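Local atomic coordinates of Cgl0159-like domain-containing protein (Corynebacterium glutamicum, PDB entry 3FOK), a protein that is of unknown function but folds as a TIM-type beta/alpha barrel and is found as an assembly of five copies. Residues 5-8 and 9-12; 66-69 and 70-73; 258-261 and 262-265; 281-284 and 285-288. All blocks are in the same frame, centred on the assembly; numbering follows the deposited sequence.

Interaction 1 of 4, residues 5-8 and 9-12; sequences IISP and ESFE
Ser7 closes the loop and Pro8 opens helix 8-20, so the backbone runs on from an extended Ser7 into helical turns with no break. The carbonyl oxygen Ser7 O collects two amides of the first turn, Phe11 N at 3.3 Å and Ser10 N at 2.7 Å. Pro8 O in turn accepts from Glu12 N at 3.2 Å. Ser7 also caps with its side chain: chi1 of 69° sets OG between the backbone N and the carbonyl carbon, and OG takes a bond from Ser10 N at 3.2 Å. The Ser10 hydroxyl adds a weak link to it. Ile6 and Phe11, both buried, cross at about a right angle. Ile6 CG2 stands over the centre of the Phe11 ring, 3.5 Å from the centroid and only 10° off the normal, a CH-pi contact, and Ile6 CD1 reaches the CZ corner at 3.8 Å. Tyr70 meets the same ring edge-to-face. A serine N-cap flanked by an apolar pair, one residue before the cap and four after it, is the hydrophobic staple of a helix N-terminus.

Interaction 2 of 4, residues 66-69 and 70-73; sequences MANR and YELL
Asn68 O is gripped from several directions at the start of helix 69-81. Leu72 N gives the main bond, 3.0 Å long and in the carbonyl plane; Glu71 N adds a weak, bent one, and a water donates to the same oxygen at 3.1 Å. That water also lies within weak bonding range of Met66 N and Glu71 OE1, tying the loop to the first turn. One step on, Arg69 O accepts from Leu73 N at 2.9 Å. The Asn68 side chain, its CG anti to the backbone N (chi1 -178°), folds over the turn, and its amide stacks on the Glu71 carboxylate with the planes 12° apart. As modelled, Asn68 ND2 sits 2.8 Å from Tyr70 N, donor facing donor, so the amide may well be turned over, with its oxygen toward the helix. Arg69 bends at chi2 and chi3 to run beside Leu72, NH1 lying 3.6 Å from Leu72 CD1, while Met66 O meets the guanidinium at its edge. NH2 goes on to a salt bridge with Asp93, and the second subunit packs against Asn68, Arg69 and Tyr70. Asparagine at the N-cap here begins the helix that follows barrel strand 44-48, part of a beta-alpha-beta crossover of the TIM fold.

Interaction 3 of 4, residues 258-261 and 262-265; sequences WEHA and LTLP
Leu264 turns back onto the last residues of helix 252-261, where a type I beta turn from Ala261 to Leu264 ends the helix and leads the chain toward barrel strand 267-272. From CB outward, the side chain first meets Ala261 O, 3.2 Å from Leu264 CB. A chi1 of -81° lays CG beside the backbone N, and there the chain divides. CD2 lies against the body of Ala261, 3.7 Å from its CA. CD1 is 3.5 Å from His260 O and over one face of the His260 ring, 4.1 Å from NE2. Met229 and Glu230 of helix 229-232 also pack against this leucine. The backbone bonds of the turn complete the stop. Leu262 N keeps the last helical bond, to Trp258 O at 2.7 Å, and Leu264 N closes the turn on Ala261 O at 2.9 Å. Leu262 itself packs against Val267 and Leu270 of the coming strand. His260 O, left at the helix end, is shared by two donors of one residue: Thr263 N approaches well out of the carbonyl plane at 3.0 Å, and Thr263 OG1 arrives in that plane at 2.6 Å, with a C=O...O angle of 157°.

Interaction 4 of 4, residues 281-284 and 285-288; sequences DGDV and AAAV
Val284 and Val288, one turn apart on helix 284-295, lie side by side and point the same way. Val284 CG1, anti to its own backbone N at chi1 173°, meets Val288 CG2 at 3.9 Å, and the two together form an apolar stripe. Arg75 and Ile78 of helix 69-81 pack on Val284 and Ala79 on Val288, so the stripe is where the two helices touch. Beneath it Val284 O accepts from Val288 N at 2.9 Å, a nearly straight bond that keeps the valines in step. Asp283 is turned quite differently: its carboxylate reaches round to the amide ends of the first turn. OD1 accepts from Ala286 N at 3.0 Å, with the donor 45° out of the carboxylate plane, and the same oxygen is pressed to 3.1 Å from the methyl carbon Ala286 CB. Asp283 O holds the next amide, Ala287 N, at 3.1 Å. Side chain and main chain of this N-cap residue therefore take up two successive N-H groups. The contact joins two kinds of chemistry: apolar packing between helices, and a carboxylate whose negative charge should sit favourably at the positive end of the helix dipole.

In the fold
Along the chain the four contacts come in series, each at one end of a helix: interactions 1, 2 and 4 at N-termini, interaction 3 at a C-terminus. Interactions 1 and 2, with centres about 13 Å apart, touch directly, since Phe11 packs on Tyr70 and Leu73, joining helix 8-20 to helix 69-81. Interaction 4 lies about 16 Å from interaction 2 between centres, and its helix 284-295 rests on that same helix 69-81. Interaction 3 is about 38 Å from interaction 1 between centres, but its nearest atoms come within about 7 Å of interaction 4. It leads into strand 267-272, which pairs with strand 44-48, the strand before helix 69-81. First and last helices of the barrel thus lie side by side where it closes.

Interaction 1 of 4, residues 5-8 and 9-12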
loop_
_atom_site.group_PDB
_atom_site.type_symbol
_atom_site.label_atom_id
_atom_site.label_comp_id
_atom_site.label_asym_id
_atom_site.label_seq_id
_atom_site.Cartn_x
_atom_site.Cartn_y
_atom_site.Cartn_z
ATOM N N ILE A 5 38.809 -24.046 12.004
ATOM C CA ILE A 5 38.290 -24.577 10.753
ATOM C C ILE A 5 38.528 -23.563 9.636
ATOM O O ILE A 5 38.721 -23.938 8.480
ATOM C CB ILE A 5 36.779 -24.871 10.852
ATOM C CG1 ILE A 5 36.515 -25.913 11.944
ATOM C CG2 ILE A 5 36.257 -25.378 9.510
ATOM C CD1 ILE A 5 36.970 -27.323 11.598
ATOM N N ILE A 6 38.526 -22.278 9.981
ATOM C CA ILE A 6 38.750 -21.235 8.984
ATOM C C ILE A 6 40.059 -20.494 9.228
ATOM O O ILE A 6 40.186 -19.732 10.184
ATOM C CB ILE A 6 37.609 -20.200 8.973
ATOM C CG1 ILE A 6 36.261 -20.907 8.833
ATOM C CG2 ILE A 6 37.807 -19.231 7.812
ATOM C CD1 ILE A 6 35.069 -19.970 8.831
ATOM N N SER A 7 41.029 -20.721 8.353
ATOM C CA SER A 7 42.331 -20.076 8.467
ATOM C C SER A 7 42.231 -18.607 8.096
ATOM O O SER A 7 41.410 -18.223 7.263
ATOM C CB SER A 7 43.339 -20.744 7.534
ATOM O OG SER A 7 43.019 -20.486 6.176
ATOM N N PRO A 8 43.065 -17.759 8.715
ATOM C CA PRO A 8 43.020 -16.333 8.391
ATOM C C PRO A 8 43.220 -16.102 6.892
ATOM O O PRO A 8 42.887 -15.038 6.367
ATOM C CB PRO A 8 44.141 -15.742 9.253
ATOM C CG PRO A 8 45.034 -16.921 9.557
ATOM C CD PRO A 8 44.051 -18.031 9.771
ATOM N N GLU A 9 43.753 -17.112 6.207
ATOM C CA GLU A 9 43.970 -17.022 4.769
ATOM C C GLU A 9 42.647 -17.166 4.027
ATOM O O GLU A 9 42.437 -16.540 2.987
ATOM C CB GLU A 9 44.958 -18.094 4.303
ATOM C CG GLU A 9 46.404 -17.764 4.637
ATOM C CD GLU A 9 47.005 -18.697 5.669
ATOM O OE1 GLU A 9 46.354 -18.940 6.706
ATOM O OE2 GLU A 9 48.135 -19.179 5.442
ATOM N N SER A 10 41.751 -17.988 4.563
ATOM C CA SER A 10 40.449 -18.176 3.941
ATOM C C SER A 10 39.599 -16.924 4.128
ATOM O O SER A 10 38.810 -16.569 3.254
ATOM C CB SER A 10 39.742 -19.391 4.534
ATOM O OG SER A 10 40.293 -20.584 4.009
ATOM N N PHE A 11 39.772 -16.248 5.263
ATOM C CA PHE A 11 39.030 -15.023 5.521
ATOM C C PHE A 11 39.506 -13.910 4.602
ATOM O O PHE A 11 38.715 -13.068 4.177
ATOM C CB PHE A 11 39.170 -14.591 6.981
ATOM C CG PHE A 11 38.209 -15.283 7.904
ATOM C CD1 PHE A 11 36.881 -15.453 7.534
ATOM C CD2 PHE A 11 38.622 -15.752 9.146
ATOM C CE1 PHE A 11 35.974 -16.078 8.382
ATOM C CE2 PHE A 11 37.719 -16.381 10.008
ATOM C CZ PHE A 11 36.390 -16.544 9.621
ATOM N N GLU A 12 40.796 -13.902 4.293
ATOM C CA GLU A 12 41.321 -12.881 3.401
ATOM C C GLU A 12 40.687 -13.087 2.030
ATOM O O GLU A 12 40.345 -12.128 1.344
ATOM C CB GLU A 12 42.847 -12.975 3.287
ATOM C CG GLU A 12 43.436 -11.899 2.396
ATOM C CD GLU A 12 43.127 -10.501 2.906
ATOM O OE1 GLU A 12 43.145 -9.546 2.098
ATOM O OE2 GLU A 12 42.878 -10.353 4.124
#

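Interaction 2 of 4, residues 66-69 and 70-73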
loop_
_atom_site.group_PDB
_atom_site.type_symbol
_atom_site.label_atom_id
_atom_site.label_comp_id
_atom_site.label_asym_id
_atom_site.label_seq_id
_atom_site.Cartn_x
_atom_site.Cartn_y
_atom_site.Cartn_z
HETATM N N MSE A 66 28.507 -12.912 19.254
HETATM C CA MSE A 66 27.807 -12.649 18.001
HETATM C C MSE A 66 28.204 -11.310 17.391
HETATM O O MSE A 66 28.090 -11.120 16.182
HETATM C CB MSE A 66 26.289 -12.722 18.209
HETATM C CG MSE A 66 25.855 -14.003 18.923
HETATM SE SE MSE A 66 24.042 -14.592 18.584
HETATM C CE MSE A 66 24.410 -15.808 17.125
ATOM N N ALA A 67 28.684 -10.387 18.221
ATOM C CA ALA A 67 29.111 -9.080 17.727
ATOM C C ALA A 67 30.293 -9.270 16.780
ATOM O O ALA A 67 30.408 -8.585 15.767
ATOM C CB ALA A 67 29.511 -8.177 18.891
ATOM N N ASN A 68 31.167 -10.210 17.117
ATOM C CA ASN A 68 32.331 -10.504 16.289
ATOM C C ASN A 68 31.911 -11.530 15.242
ATOM O O ASN A 68 31.771 -12.716 15.542
ATOM C CB ASN A 68 33.469 -11.051 17.156
ATOM C CG ASN A 68 34.733 -11.321 16.362
ATOM O OD1 ASN A 68 35.843 -11.191 16.884
ATOM N ND2 ASN A 68 34.573 -11.709 15.099
ATOM N N ARG A 69 31.715 -11.064 14.014
ATOM C CA ARG A 69 31.285 -11.929 12.928
ATOM C C ARG A 69 32.295 -13.016 12.564
ATOM O O ARG A 69 31.907 -14.117 12.162
ATOM C CB ARG A 69 30.948 -11.082 11.695
ATOM C CG ARG A 69 30.464 -11.883 10.492
ATOM C CD ARG A 69 29.175 -12.665 10.778
ATOM N NE ARG A 69 27.960 -11.945 10.390
ATOM C CZ ARG A 69 27.174 -11.280 11.232
ATOM N NH1 ARG A 69 27.464 -11.231 12.528
ATOM N NH2 ARG A 69 26.083 -10.673 10.778
ATOM N N TYR A 70 33.584 -12.721 12.704
ATOM C CA TYR A 70 34.605 -13.711 12.380
ATOM C C TYR A 70 34.550 -14.893 13.340
ATOM O O TYR A 70 34.709 -16.040 12.927
ATOM C CB TYR A 70 35.986 -13.068 12.395
ATOM C CG TYR A 70 36.205 -12.137 11.225
ATOM C CD1 TYR A 70 36.590 -12.631 9.979
ATOM C CD2 TYR A 70 35.978 -10.766 11.350
ATOM C CE1 TYR A 70 36.744 -11.777 8.885
ATOM C CE2 TYR A 70 36.125 -9.911 10.268
ATOM C CZ TYR A 70 36.506 -10.419 9.041
ATOM O OH TYR A 70 36.643 -9.570 7.969
ATOM N N GLU A 71 34.314 -14.620 14.620
ATOM C CA GLU A 71 34.226 -15.699 15.597
ATOM C C GLU A 71 32.913 -16.441 15.401
ATOM O O GLU A 71 32.845 -17.651 15.589
ATOM C CB GLU A 71 34.282 -15.163 17.029
ATOM C CG GLU A 71 35.493 -14.321 17.350
ATOM C CD GLU A 71 35.667 -14.113 18.843
ATOM O OE1 GLU A 71 34.646 -14.106 19.566
ATOM O OE2 GLU A 71 36.823 -13.943 19.290
ATOM N N LEU A 72 31.869 -15.709 15.027
ATOM C CA LEU A 72 30.566 -16.318 14.802
ATOM C C LEU A 72 30.727 -17.358 13.702
ATOM O O LEU A 72 30.260 -18.487 13.830
ATOM C CB LEU A 72 29.544 -15.266 14.365
ATOM C CG LEU A 72 28.055 -15.557 14.610
ATOM C CD1 LEU A 72 27.222 -14.627 13.742
ATOM C CD2 LEU A 72 27.722 -17.004 14.282
ATOM N N LEU A 73 31.404 -16.972 12.624
ATOM C CA LEU A 73 31.630 -17.876 11.506
ATOM C C LEU A 73 32.473 -19.081 11.919
ATOM O O LEU A 73 32.203 -20.202 11.490
ATOM C CB LEU A 73 32.294 -17.126 10.344
ATOM C CG LEU A 73 31.411 -16.091 9.629
ATOM C CD1 LEU A 73 32.228 -15.325 8.596
ATOM C CD2 LEU A 73 30.240 -16.793 8.966
HETATM O O HOH W 1 31.513 -14.141 18.292
#

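Interaction 3 of 4, residues 258-261 and 262-265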
loop_
_atom_site.group_PDB
_atom_site.type_symbol
_atom_site.label_atom_id
_atom_site.label_comp_id
_atom_site.label_asym_id
_atom_site.label_seq_id
_atom_site.Cartn_x
_atom_site.Cartn_y
_atom_site.Cartn_z
ATOM N N TRP A 258 15.098 -31.652 26.175
ATOM C CA TRP A 258 15.086 -31.842 24.730
ATOM C C TRP A 258 14.931 -33.327 24.434
ATOM O O TRP A 258 14.117 -33.728 23.602
ATOM C CB TRP A 258 16.397 -31.351 24.104
ATOM C CG TRP A 258 16.647 -29.880 24.227
ATOM C CD1 TRP A 258 15.819 -28.947 24.778
ATOM C CD2 TRP A 258 17.809 -29.172 23.780
ATOM N NE1 TRP A 258 16.394 -27.701 24.703
ATOM C CE2 TRP A 258 17.616 -27.811 24.094
ATOM C CE3 TRP A 258 18.995 -29.557 23.141
ATOM C CZ2 TRP A 258 18.565 -26.830 23.793
ATOM C CZ3 TRP A 258 19.942 -28.578 22.841
ATOM C CH2 TRP A 258 19.718 -27.232 23.167
ATOM N N GLU A 259 15.728 -34.135 25.126
ATOM C CA GLU A 259 15.703 -35.578 24.953
ATOM C C GLU A 259 14.291 -36.130 25.127
ATOM O O GLU A 259 13.859 -36.995 24.364
ATOM C CB GLU A 259 16.661 -36.235 25.952
ATOM C CG GLU A 259 16.777 -37.744 25.819
ATOM C CD GLU A 259 17.882 -38.319 26.689
ATOM O OE1 GLU A 259 17.901 -38.026 27.905
ATOM O OE2 GLU A 259 18.731 -39.067 26.158
ATOM N N HIS A 260 13.568 -35.630 26.124
ATOM C CA HIS A 260 12.202 -36.087 26.357
ATOM C C HIS A 260 11.263 -35.644 25.242
ATOM O O HIS A 260 10.554 -36.458 24.654
ATOM C CB HIS A 260 11.654 -35.556 27.681
ATOM C CG HIS A 260 10.173 -35.732 27.819
ATOM N ND1 HIS A 260 9.576 -36.974 27.893
ATOM C CD2 HIS A 260 9.164 -34.830 27.820
ATOM C CE1 HIS A 260 8.264 -36.827 27.929
ATOM N NE2 HIS A 260 7.987 -35.537 27.884
ATOM N N ALA A 261 11.255 -34.345 24.965
ATOM C CA ALA A 261 10.398 -33.785 23.926
ATOM C C ALA A 261 10.676 -34.431 22.575
ATOM O O ALA A 261 9.770 -34.631 21.766
ATOM C CB ALA A 261 10.610 -32.275 23.839
ATOM N N LEU A 262 11.942 -34.755 22.344
ATOM C CA LEU A 262 12.376 -35.375 21.099
ATOM C C LEU A 262 11.673 -36.708 20.818
ATOM O O LEU A 262 11.683 -37.193 19.685
ATOM C CB LEU A 262 13.894 -35.584 21.145
ATOM C CG LEU A 262 14.778 -34.950 20.065
ATOM C CD1 LEU A 262 14.203 -33.627 19.590
ATOM C CD2 LEU A 262 16.178 -34.756 20.633
ATOM N N THR A 263 11.057 -37.293 21.844
ATOM C CA THR A 263 10.364 -38.570 21.684
ATOM C C THR A 263 8.886 -38.395 21.339
ATOM O O THR A 263 8.218 -39.352 20.942
ATOM C CB THR A 263 10.438 -39.428 22.970
ATOM O OG1 THR A 263 9.637 -38.825 23.995
ATOM C CG2 THR A 263 11.873 -39.548 23.456
ATOM N N LEU A 264 8.380 -37.175 21.494
ATOM C CA LEU A 264 6.976 -36.882 21.224
ATOM C C LEU A 264 6.568 -37.003 19.758
ATOM O O LEU A 264 7.376 -36.795 18.852
ATOM C CB LEU A 264 6.637 -35.492 21.757
ATOM C CG LEU A 264 6.345 -35.406 23.260
ATOM C CD1 LEU A 264 7.069 -36.498 24.030
ATOM C CD2 LEU A 264 6.759 -34.039 23.758
ATOM N N PRO A 265 5.290 -37.331 19.509
ATOM C CA PRO A 265 4.728 -37.497 18.165
ATOM C C PRO A 265 4.901 -36.259 17.288
ATOM O O PRO A 265 4.514 -35.158 17.673
ATOM C CB PRO A 265 3.250 -37.788 18.434
ATOM C CG PRO A 265 3.238 -38.345 19.826
ATOM C CD PRO A 265 4.235 -37.466 20.528
#

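Interaction 4 of 4, residues 281-284 and 285-288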
loop_
_atom_site.group_PDB
_atom_site.type_symbol
_atom_site.label_atom_id
_atom_site.label_comp_id
_atom_site.label_asym_id
_atom_site.label_seq_id
_atom_site.Cartn_x
_atom_site.Cartn_y
_atom_site.Cartn_z
ATOM N N ASP A 281 30.301 -22.603 28.869
ATOM C CA ASP A 281 31.724 -22.856 29.044
ATOM C C ASP A 281 32.400 -22.667 27.691
ATOM O O ASP A 281 31.787 -22.159 26.752
ATOM C CB ASP A 281 31.951 -24.281 29.546
ATOM C CG ASP A 281 31.400 -25.323 28.598
ATOM O OD1 ASP A 281 31.452 -26.524 28.935
ATOM O OD2 ASP A 281 30.918 -24.942 27.510
ATOM N N GLY A 282 33.652 -23.090 27.581
ATOM C CA GLY A 282 34.354 -22.925 26.322
ATOM C C GLY A 282 34.525 -24.193 25.506
ATOM O O GLY A 282 35.662 -24.622 25.270
ATOM N N ASP A 283 33.421 -24.804 25.072
ATOM C CA ASP A 283 33.533 -26.016 24.269
ATOM C C ASP A 283 32.361 -26.250 23.322
ATOM O O ASP A 283 31.441 -27.010 23.619
ATOM C CB ASP A 283 33.714 -27.242 25.161
ATOM C CG ASP A 283 34.463 -28.352 24.456
ATOM O OD1 ASP A 283 34.215 -28.556 23.247
ATOM O OD2 ASP A 283 35.297 -29.019 25.106
ATOM N N VAL A 284 32.430 -25.595 22.171
ATOM C CA VAL A 284 31.413 -25.683 21.133
ATOM C C VAL A 284 31.311 -27.084 20.531
ATOM O O VAL A 284 30.210 -27.608 20.339
ATOM C CB VAL A 284 31.721 -24.685 20.000
ATOM C CG1 VAL A 284 30.759 -24.885 18.843
ATOM C CG2 VAL A 284 31.640 -23.270 20.529
ATOM N N ALA A 285 32.460 -27.679 20.225
ATOM C CA ALA A 285 32.489 -29.012 19.640
ATOM C C ALA A 285 31.771 -30.012 20.539
ATOM O O ALA A 285 31.078 -30.909 20.061
ATOM C CB ALA A 285 33.928 -29.449 19.419
ATOM N N ALA A 286 31.938 -29.844 21.847
ATOM C CA ALA A 286 31.323 -30.734 22.822
ATOM C C ALA A 286 29.814 -30.543 22.901
ATOM O O ALA A 286 29.057 -31.516 22.890
ATOM C CB ALA A 286 31.944 -30.512 24.190
ATOM N N ALA A 287 29.378 -29.291 22.990
ATOM C CA ALA A 287 27.955 -29.000 23.069
ATOM C C ALA A 287 27.234 -29.516 21.820
ATOM O O ALA A 287 26.196 -30.167 21.920
ATOM C CB ALA A 287 27.736 -27.501 23.225
ATOM N N VAL A 288 27.794 -29.239 20.646
ATOM C CA VAL A 288 27.177 -29.676 19.400
ATOM C C VAL A 288 27.077 -31.203 19.286
ATOM O O VAL A 288 26.101 -31.718 18.735
ATOM C CB VAL A 288 27.937 -29.110 18.177
ATOM C CG1 VAL A 288 27.262 -29.555 16.889
ATOM C CG2 VAL A 288 27.968 -27.587 18.248
#